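Local coordinates for protein thermospermine synthase (Medicago truncatula, PDB 6BQ6) that probably transfers an aminopropyl group from decarboxylated S-adenosylmethionine to spermidine, yielding thermospermine and methylthioadenosine in plant polyamine biosynthesis, at residues G110-T115 against E139-Y144; E118-K123 against D154-V159; C232-L237 against N307-E312. All blocks are in the same frame, centred on the assembly; numbering follows the deposited sequence.

Interaction 1: residues G110-T115 against E139-Y144; sequences GGEGST and EFCKSY
Cys141 points its side chain from helix 135-144 at the glycine-rich loop and meets Glu112 over its backbone rather than its carboxylate. CB of Cys141 rests against the carbonyl O of Glu112 at 3.4 Å and touches the O of Gly111 at 3.8 Å, while Cys141 SG lies 3.7 Å from Glu112 CA. The torsion that sets SG beside Cys141's own backbone N (chi1 -66°) rests the sulfur on the CA and CB of Glu112, 4.1 Å from the latter. No hydrogen bond spans the contact; it is van der Waals packing, with the CA atoms of Glu112 and Cys141 5.2 Å apart. Glu112 itself turns away from the helix, and its chain, extended beyond CG (chi2 171°), carries the carboxylate toward Gln78 and Ser79 and the bound thermospermine. Leu71 touches both Glu112 and Cys141, and Asn148 donates to the Glu112 carbonyl. Gly110 and Gly111 adopt positive phi, and Gly113, also at positive phi, stands at the N-cap position of helix 114-120. Gly110 lines the thermospermine pocket and Gly111 lies close to Asp132, an adenosine-binding residue, consistent with the glycine-rich strand-turn-helix loop of the Rossmann-like AdoMet-methyltransferase-type fold.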
loop_
_atom_site.group_PDB
_atom_site.type_symbol
_atom_site.label_atom_id
_atom_site.label_comp_id
_atom_site.label_asym_id
_atom_site.label_seq_id
_atom_site.Cartn_x
_atom_site.Cartn_y
_atom_site.Cartn_z
ATOM N N GLY B 110 13.093 27.454 6.658
ATOM C CA GLY B 110 12.116 27.948 5.702
ATOM C C GLY B 110 12.345 27.256 4.363
ATOM O O GLY B 110 11.987 26.035 4.179
ATOM N N GLY B 111 12.945 27.999 3.447
ATOM C CA GLY B 111 13.358 27.475 2.158
ATOM C C GLY B 111 12.279 27.499 1.117
ATOM O O GLY B 111 12.521 27.799 -0.005
ATOM N N GLU B 112 11.056 27.172 1.492
ATOM C CA GLU B 112 9.967 27.121 0.514
ATOM C C GLU B 112 9.489 28.497 0.083
ATOM O O GLU B 112 8.919 28.656 -1.009
ATOM C CB GLU B 112 8.795 26.339 1.090
ATOM C CG GLU B 112 9.184 24.980 1.593
ATOM C CD GLU B 112 8.068 24.299 2.366
ATOM O OE1 GLU B 112 6.874 24.641 2.148
ATOM O OE2 GLU B 112 8.423 23.423 3.220
ATOM N N GLY B 113 9.696 29.487 0.945
ATOM C CA GLY B 113 9.292 30.845 0.710
ATOM C C GLY B 113 7.994 31.215 1.396
ATOM O O GLY B 113 7.626 32.385 1.399
ATOM N N SER B 114 7.267 30.227 1.940
ATOM C CA SER B 114 5.974 30.490 2.515
ATOM C C SER B 114 6.002 31.225 3.850
ATOM O O SER B 114 5.153 32.038 4.166
ATOM C CB SER B 114 5.133 29.231 2.598
ATOM O OG SER B 114 4.969 28.662 1.330
ATOM N N THR B 115 7.000 30.905 4.672
ATOM C CA THR B 115 7.215 31.619 5.891
ATOM C C THR B 115 7.547 33.065 5.599
ATOM O O THR B 115 6.971 33.943 6.199
ATOM C CB THR B 115 8.307 30.914 6.682
ATOM O OG1 THR B 115 7.822 29.603 6.993
ATOM C CG2 THR B 115 8.634 31.626 7.943
ATOM N N GLU B 139 16.152 27.236 -4.366
ATOM C CA GLU B 139 16.082 27.537 -5.801
ATOM C C GLU B 139 14.930 26.782 -6.466
ATOM O O GLU B 139 14.246 27.337 -7.332
ATOM C CB GLU B 139 17.423 27.247 -6.447
ATOM C CG GLU B 139 18.491 28.286 -6.083
ATOM C CD GLU B 139 18.186 29.701 -6.617
ATOM O OE1 GLU B 139 17.548 29.855 -7.684
ATOM O OE2 GLU B 139 18.512 30.672 -5.930
ATOM N N PHE B 140 14.697 25.544 -6.019
ATOM C CA PHE B 140 13.570 24.763 -6.515
ATOM C C PHE B 140 12.267 25.503 -6.237
ATOM O O PHE B 140 11.449 25.701 -7.127
ATOM C CB PHE B 140 13.538 23.405 -5.855
ATOM C CG PHE B 140 12.445 22.532 -6.375
ATOM C CD1 PHE B 140 12.612 21.861 -7.548
ATOM C CD2 PHE B 140 11.245 22.468 -5.745
ATOM C CE1 PHE B 140 11.588 21.104 -8.076
ATOM C CE2 PHE B 140 10.203 21.689 -6.253
ATOM C CZ PHE B 140 10.381 21.004 -7.414
ATOM N N CYS B 141 12.082 25.915 -4.986
ATOM C CA CYS B 141 10.823 26.560 -4.591
ATOM C C CYS B 141 10.668 27.936 -5.220
ATOM O O CYS B 141 9.585 28.324 -5.578
ATOM C CB CYS B 141 10.707 26.606 -3.081
ATOM S SG CYS B 141 10.547 24.955 -2.385
ATOM N N LYS B 142 11.763 28.678 -5.352
ATOM C CA LYS B 142 11.693 29.967 -6.002
ATOM C C LYS B 142 11.146 29.849 -7.421
ATOM O O LYS B 142 10.424 30.741 -7.924
ATOM C CB LYS B 142 13.074 30.591 -6.033
ATOM C CG LYS B 142 13.083 31.972 -6.601
ATOM C CD LYS B 142 14.366 32.713 -6.211
ATOM C CE LYS B 142 14.341 34.121 -6.802
ATOM N NZ LYS B 142 15.086 35.122 -5.967
ATOM N N SER B 143 11.476 28.751 -8.063
ATOM C CA SER B 143 10.996 28.486 -9.426
ATOM C C SER B 143 9.622 27.832 -9.524
ATOM O O SER B 143 8.823 28.158 -10.439
ATOM C CB SER B 143 12.022 27.640 -10.189
ATOM O OG SER B 143 12.918 28.522 -10.844
ATOM N N TYR B 144 9.335 26.906 -8.616
ATOM C CA TYR B 144 8.132 26.077 -8.726
ATOM C C TYR B 144 6.983 26.395 -7.826
ATOM O O TYR B 144 5.872 25.969 -8.127
ATOM C CB TYR B 144 8.510 24.629 -8.544
ATOM C CG TYR B 144 9.352 24.137 -9.709
ATOM C CD1 TYR B 144 8.800 24.007 -10.970
ATOM C CD2 TYR B 144 10.695 23.814 -9.546
ATOM C CE1 TYR B 144 9.575 23.531 -12.041
ATOM C CE2 TYR B 144 11.461 23.364 -10.606
ATOM C CZ TYR B 144 10.895 23.235 -11.844
ATOM O OH TYR B 144 11.640 22.743 -12.888
#

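Interaction 2: residues E118-K123 against D154-V159; sequences ELLRHK and DSRLEV
Arg156 reaches across to the end of helix 114-120, where its NH2 donates to the carbonyl O of Leu120 at 2.9 Å, in the carbonyl plane and on a lone pair. The N-H...O angle is 154°, and Leu120 O lies 17° out of the guanidinium plane. A weak bond from Arg156 NH1 to His122 O, 3.5 Å long, lies at the edge of the same guanidinium. The group is aimed by Asp154, which it grips side-on: Arg156 NE bonds Asp154 OD1 at 3.1 Å and Arg156 NH2 bonds Asp154 OD2 at 3.0 Å, both on the syn side, though well out of the carboxylate plane. Asp154 OD1 also accepts the backbone N of Arg156 through its anti lone pair at 2.9 Å, closing an Asx turn within the type I turn from Asp154 to Leu157. NH2 thus serves two acceptors, and the paired acid probably steadies the positive charge. The bend at chi3 (-69°) brings the guanidinium edge alongside the carboxylate.

Leu120 packs against this ion pair: CD2 sits over one guanidinium face, offset toward the rim and 3.7 Å from Arg156 CZ, and also touches the Asp154 carboxylate, while Leu120 CD1 reaches only Asp154, 3.8 Å from its CB. Beyond the contact, His122 NE2 bonds His93 of helix 84-98, and Arg156 NH1 also donates to Ile125 O. Leu120 and Leu157 touch Val128 of strand 127-132, and a backbone hydrogen bond joins Arg156 and Val128. Helix 114-120 is thereby tied at its C-terminal end to the turn leading into strand 157-161, an outermost strand of the mixed sheet, beside its parallel neighbour 127-132.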
loop_
_atom_site.group_PDB
_atom_site.type_symbol
_atom_site.label_atom_id
_atom_site.label_comp_id
_atom_site.label_asym_id
_atom_site.label_seq_id
_atom_site.Cartn_x
_atom_site.Cartn_y
_atom_site.Cartn_z
ATOM N N GLU B 118 4.405 34.983 4.466
ATOM C CA GLU B 118 3.546 35.461 5.540
ATOM C C GLU B 118 4.154 36.620 6.349
ATOM O O GLU B 118 3.467 37.526 6.753
ATOM C CB GLU B 118 3.139 34.310 6.464
ATOM C CG GLU B 118 2.272 33.265 5.788
ATOM C CD GLU B 118 0.969 33.845 5.205
ATOM O OE1 GLU B 118 0.294 34.667 5.831
ATOM O OE2 GLU B 118 0.605 33.445 4.074
ATOM N N LEU B 119 5.452 36.541 6.653
ATOM C CA LEU B 119 6.156 37.633 7.311
ATOM C C LEU B 119 6.061 38.947 6.543
ATOM O O LEU B 119 5.829 39.983 7.139
ATOM C CB LEU B 119 7.622 37.311 7.489
ATOM C CG LEU B 119 7.914 36.236 8.559
ATOM C CD1 LEU B 119 9.243 35.531 8.347
ATOM C CD2 LEU B 119 7.804 36.802 9.950
ATOM N N LEU B 120 6.194 38.857 5.236
ATOM C CA LEU B 120 6.174 40.065 4.371
ATOM C C LEU B 120 4.791 40.705 4.222
ATOM O O LEU B 120 4.665 41.809 3.728
ATOM C CB LEU B 120 6.750 39.705 3.000
ATOM C CG LEU B 120 8.273 39.414 3.082
ATOM C CD1 LEU B 120 8.694 38.681 1.826
ATOM C CD2 LEU B 120 9.173 40.636 3.243
ATOM N N ARG B 121 3.738 40.010 4.630
ATOM C CA ARG B 121 2.417 40.613 4.768
ATOM C C ARG B 121 2.338 41.655 5.860
ATOM O O ARG B 121 1.407 42.429 5.866
ATOM C CB ARG B 121 1.329 39.551 4.966
ATOM C CG ARG B 121 1.196 38.637 3.752
ATOM C CD ARG B 121 0.159 37.528 3.965
ATOM N NE ARG B 121 -1.154 38.071 4.294
ATOM C CZ ARG B 121 -2.066 37.503 5.089
ATOM N NH1 ARG B 121 -1.848 36.368 5.714
ATOM N NH2 ARG B 121 -3.198 38.121 5.302
ATOM N N HIS B 122 3.269 41.649 6.817
ATOM C CA HIS B 122 3.279 42.625 7.879
ATOM C C HIS B 122 3.876 43.925 7.430
ATOM O O HIS B 122 5.039 43.983 7.082
ATOM C CB HIS B 122 4.036 42.057 9.065
ATOM C CG HIS B 122 3.244 41.047 9.822
ATOM N ND1 HIS B 122 2.701 41.320 11.055
ATOM C CD2 HIS B 122 2.942 39.753 9.545
ATOM C CE1 HIS B 122 2.064 40.247 11.501
ATOM N NE2 HIS B 122 2.187 39.290 10.599
ATOM N N LYS B 123 3.093 45.006 7.511
ATOM C CA LYS B 123 3.629 46.306 7.094
ATOM C C LYS B 123 4.737 46.861 7.961
ATOM O O LYS B 123 5.490 47.710 7.483
ATOM C CB LYS B 123 2.484 47.333 6.953
ATOM C CG LYS B 123 1.616 46.975 5.792
ATOM C CD LYS B 123 0.365 47.839 5.723
ATOM C CE LYS B 123 -0.639 47.493 6.808
ATOM N NZ LYS B 123 -1.977 48.141 6.529
ATOM N N ASP B 154 10.682 40.270 -3.188
ATOM C CA ASP B 154 10.541 41.391 -2.290
ATOM C C ASP B 154 11.932 41.892 -1.880
ATOM O O ASP B 154 12.748 41.129 -1.372
ATOM C CB ASP B 154 9.713 40.964 -1.082
ATOM C CG ASP B 154 9.171 42.137 -0.265
ATOM O OD1 ASP B 154 9.945 42.971 0.208
ATOM O OD2 ASP B 154 7.955 42.185 0.016
ATOM N N SER B 155 12.166 43.196 -2.023
ATOM C CA SER B 155 13.456 43.773 -1.693
ATOM C C SER B 155 13.799 43.665 -0.220
ATOM O O SER B 155 14.981 43.836 0.133
ATOM C CB SER B 155 13.509 45.275 -2.104
ATOM O OG SER B 155 12.505 45.970 -1.413
ATOM N N ARG B 156 12.796 43.386 0.629
ATOM C CA ARG B 156 13.041 43.237 2.048
ATOM C C ARG B 156 13.621 41.881 2.402
ATOM O O ARG B 156 14.082 41.718 3.526
ATOM C CB ARG B 156 11.757 43.479 2.807
ATOM C CG ARG B 156 11.251 44.921 2.748
ATOM C CD ARG B 156 9.949 45.038 3.507
ATOM N NE ARG B 156 8.884 44.333 2.797
ATOM C CZ ARG B 156 7.709 43.991 3.301
ATOM N NH1 ARG B 156 7.359 44.297 4.529
ATOM N NH2 ARG B 156 6.854 43.347 2.546
ATOM N N LEU B 157 13.579 40.930 1.470
ATOM C CA LEU B 157 14.059 39.553 1.710
ATOM C C LEU B 157 15.523 39.357 1.337
ATOM O O LEU B 157 15.947 39.730 0.244
ATOM C CB LEU B 157 13.201 38.553 0.949
ATOM C CG LEU B 157 13.531 37.058 1.124
ATOM C CD1 LEU B 157 13.412 36.650 2.578
ATOM C CD2 LEU B 157 12.627 36.252 0.230
ATOM N N GLU B 158 16.294 38.809 2.275
ATOM C CA GLU B 158 17.654 38.349 2.011
ATOM C C GLU B 158 17.712 36.831 2.263
ATOM O O GLU B 158 17.338 36.374 3.344
ATOM C CB GLU B 158 18.648 39.034 2.933
ATOM C CG GLU B 158 20.101 38.592 2.641
ATOM C CD GLU B 158 21.184 39.241 3.479
ATOM O OE1 GLU B 158 20.874 40.155 4.283
ATOM O OE2 GLU B 158 22.372 38.825 3.313
ATOM N N VAL B 159 18.204 36.073 1.274
ATOM C CA VAL B 159 18.410 34.644 1.401
ATOM C C VAL B 159 19.898 34.430 1.703
ATOM O O VAL B 159 20.773 34.941 1.009
ATOM C CB VAL B 159 17.973 33.919 0.109
ATOM C CG1 VAL B 159 18.299 32.431 0.206
ATOM C CG2 VAL B 159 16.510 34.151 -0.174
#

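Interaction 3: residues C232-L237 against N307-E312; sequences CIYNTL and NSLNNE
Cys232 opens the contact from helix 230-238: its backbone N lies 4.1 Å from Glu312 CG, although its CB points away from segment 307-312. Tyr234 follows with the main apolar meeting. Its CG is anti to the backbone N (chi1 170°), which sets the ring beside Leu309, whose CD2 lies over one face in a CH-pi contact, 4.0 Å from the ring centroid and 27° off its normal. That methyl is nearest to the base of the ring, 3.6 Å from Tyr234 CG, whereas Tyr234 CE2 reaches the Leu309 O at 3.6 Å. Next, Asn235 lays CB against Glu312 CG at 3.7 Å. Its amide comes close to the Glu312 carbonyl without bonding it and instead uses Arg238 through OD1 and the O of His314 through ND2. The carboxylate of Glu312 is likewise engaged, OE1 by Ser231 OG and OE2 by the backbone N of His314. The bend of the Glu312 side chain at chi2 (59°) turns its carboxylate toward the start of helix 230-238. This helix lies on strands 212-220, 243-251 and 256-264 through Ile233 and Leu237, and helix 303-311 packs beside it, with Tyr234 and Leu309 both touching Pro246 of strand 243-251.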
loop_
_atom_site.group_PDB
_atom_site.type_symbol
_atom_site.label_atom_id
_atom_site.label_comp_id
_atom_site.label_asym_id
_atom_site.label_seq_id
_atom_site.Cartn_x
_atom_site.Cartn_y
_atom_site.Cartn_z
ATOM N N CYS B 232 8.840 18.028 24.538
ATOM C CA CYS B 232 10.269 18.274 24.731
ATOM C C CYS B 232 10.732 19.673 24.343
ATOM O O CYS B 232 11.512 20.300 25.031
ATOM C CB CYS B 232 11.049 17.269 23.919
ATOM S SG CYS B 232 10.646 15.548 24.298
ATOM N N ILE B 233 10.244 20.126 23.201
ATOM C CA ILE B 233 10.529 21.482 22.740
ATOM C C ILE B 233 9.958 22.514 23.723
ATOM O O ILE B 233 10.621 23.445 24.134
ATOM C CB ILE B 233 9.972 21.701 21.330
ATOM C CG1 ILE B 233 10.787 20.887 20.299
ATOM C CG2 ILE B 233 10.046 23.186 20.974
ATOM C CD1 ILE B 233 10.258 20.910 18.902
ATOM N N TYR B 234 8.704 22.333 24.129
ATOM C CA TYR B 234 8.133 23.170 25.135
ATOM C C TYR B 234 9.002 23.217 26.406
ATOM O O TYR B 234 9.332 24.256 26.907
ATOM C CB TYR B 234 6.695 22.717 25.470
ATOM C CG TYR B 234 6.137 23.404 26.665
ATOM C CD1 TYR B 234 5.707 24.708 26.611
ATOM C CD2 TYR B 234 6.076 22.746 27.911
ATOM C CE1 TYR B 234 5.230 25.360 27.750
ATOM C CE2 TYR B 234 5.600 23.373 29.029
ATOM C CZ TYR B 234 5.156 24.671 28.968
ATOM O OH TYR B 234 4.694 25.317 30.100
ATOM N N ASN B 235 9.346 22.060 26.924
ATOM C CA ASN B 235 10.121 22.033 28.157
ATOM C C ASN B 235 11.509 22.631 28.020
ATOM O O ASN B 235 11.997 23.281 28.951
ATOM C CB ASN B 235 10.211 20.621 28.735
ATOM C CG ASN B 235 10.729 20.627 30.179
ATOM O OD1 ASN B 235 10.207 21.370 31.020
ATOM N ND2 ASN B 235 11.791 19.841 30.460
ATOM N N THR B 236 12.147 22.398 26.882
ATOM C CA THR B 236 13.471 22.964 26.637
ATOM C C THR B 236 13.362 24.477 26.656
ATOM O O THR B 236 14.127 25.175 27.349
ATOM C CB THR B 236 14.087 22.413 25.351
ATOM O OG1 THR B 236 14.148 20.974 25.423
ATOM C CG2 THR B 236 15.479 22.960 25.139
ATOM N N LEU B 237 12.366 25.026 25.944
ATOM C CA LEU B 237 12.172 26.473 25.968
ATOM C C LEU B 237 11.821 27.028 27.354
ATOM O O LEU B 237 12.220 28.139 27.674
ATOM C CB LEU B 237 11.136 26.897 24.927
ATOM C CG LEU B 237 11.619 26.812 23.483
ATOM C CD1 LEU B 237 10.454 26.839 22.504
ATOM C CD2 LEU B 237 12.600 27.904 23.175
ATOM N N ASN B 307 -1.337 18.662 30.727
ATOM C CA ASN B 307 -0.683 18.031 31.867
ATOM C C ASN B 307 0.628 17.345 31.479
ATOM O O ASN B 307 1.629 17.385 32.239
ATOM C CB ASN B 307 -1.677 17.110 32.547
ATOM C CG ASN B 307 -2.812 17.899 33.249
ATOM O OD1 ASN B 307 -2.705 19.119 33.471
ATOM N ND2 ASN B 307 -3.882 17.204 33.622
ATOM N N SER B 308 0.632 16.741 30.293
ATOM C CA SER B 308 1.824 16.102 29.740
ATOM C C SER B 308 2.950 17.124 29.544
ATOM O O SER B 308 4.116 16.885 29.952
ATOM C CB SER B 308 1.428 15.360 28.455
ATOM O OG SER B 308 2.512 14.773 27.791
ATOM N N LEU B 309 2.608 18.279 28.981
ATOM C CA LEU B 309 3.589 19.382 28.853
ATOM C C LEU B 309 4.111 19.862 30.195
ATOM O O LEU B 309 5.314 20.001 30.367
ATOM C CB LEU B 309 3.030 20.552 28.035
ATOM C CG LEU B 309 3.494 20.488 26.573
ATOM C CD1 LEU B 309 3.080 19.243 25.834
ATOM C CD2 LEU B 309 3.011 21.723 25.835
ATOM N N ASN B 310 3.199 20.076 31.142
ATOM C CA ASN B 310 3.560 20.479 32.493
ATOM C C ASN B 310 4.557 19.559 33.163
ATOM O O ASN B 310 5.504 20.046 33.788
ATOM C CB ASN B 310 2.322 20.548 33.385
ATOM C CG ASN B 310 1.781 21.943 33.515
ATOM O OD1 ASN B 310 0.595 22.202 33.222
ATOM N ND2 ASN B 310 2.634 22.864 34.013
ATOM N N ASN B 311 4.373 18.248 32.995
ATOM C CA ASN B 311 5.185 17.244 33.694
ATOM C C ASN B 311 6.435 16.785 32.935
ATOM O O ASN B 311 7.241 16.002 33.460
ATOM C CB ASN B 311 4.305 16.042 34.060
ATOM C CG ASN B 311 3.131 16.446 34.917
ATOM O OD1 ASN B 311 3.238 17.339 35.759
ATOM N ND2 ASN B 311 1.994 15.828 34.679
ATOM N N GLU B 312 6.619 17.291 31.711
ATOM C CA GLU B 312 7.717 16.886 30.871
ATOM C C GLU B 312 9.024 17.282 31.522
ATOM O O GLU B 312 9.168 18.419 31.931
ATOM C CB GLU B 312 7.606 17.583 29.519
ATOM C CG GLU B 312 8.688 17.244 28.528
ATOM C CD GLU B 312 8.744 15.780 28.233
ATOM O OE1 GLU B 312 7.820 15.283 27.578
ATOM O OE2 GLU B 312 9.698 15.108 28.697
#

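In the fold
Following the chain, the loop after strand 104-107 enters helix 114-120, whose two ends are used in turn. Interaction 1 closes a loop from its N-terminal side to helix 135-144, and interaction 2 one from its C-terminal end to the turn before strand 157-161. The two loops cross, since 118-123 falls inside the first and 154-159 beyond it; their centres are 13 Å apart. Both lie at the parallel-strand end of the seven-stranded mixed sheet. Interaction 3 comes later and in series, closing a separate, longer loop from helix 230-238 to helix 303-311. Its centre is 32 Å from each of the others, on the opposite side of the chain's centre, by the antiparallel end of that sheet.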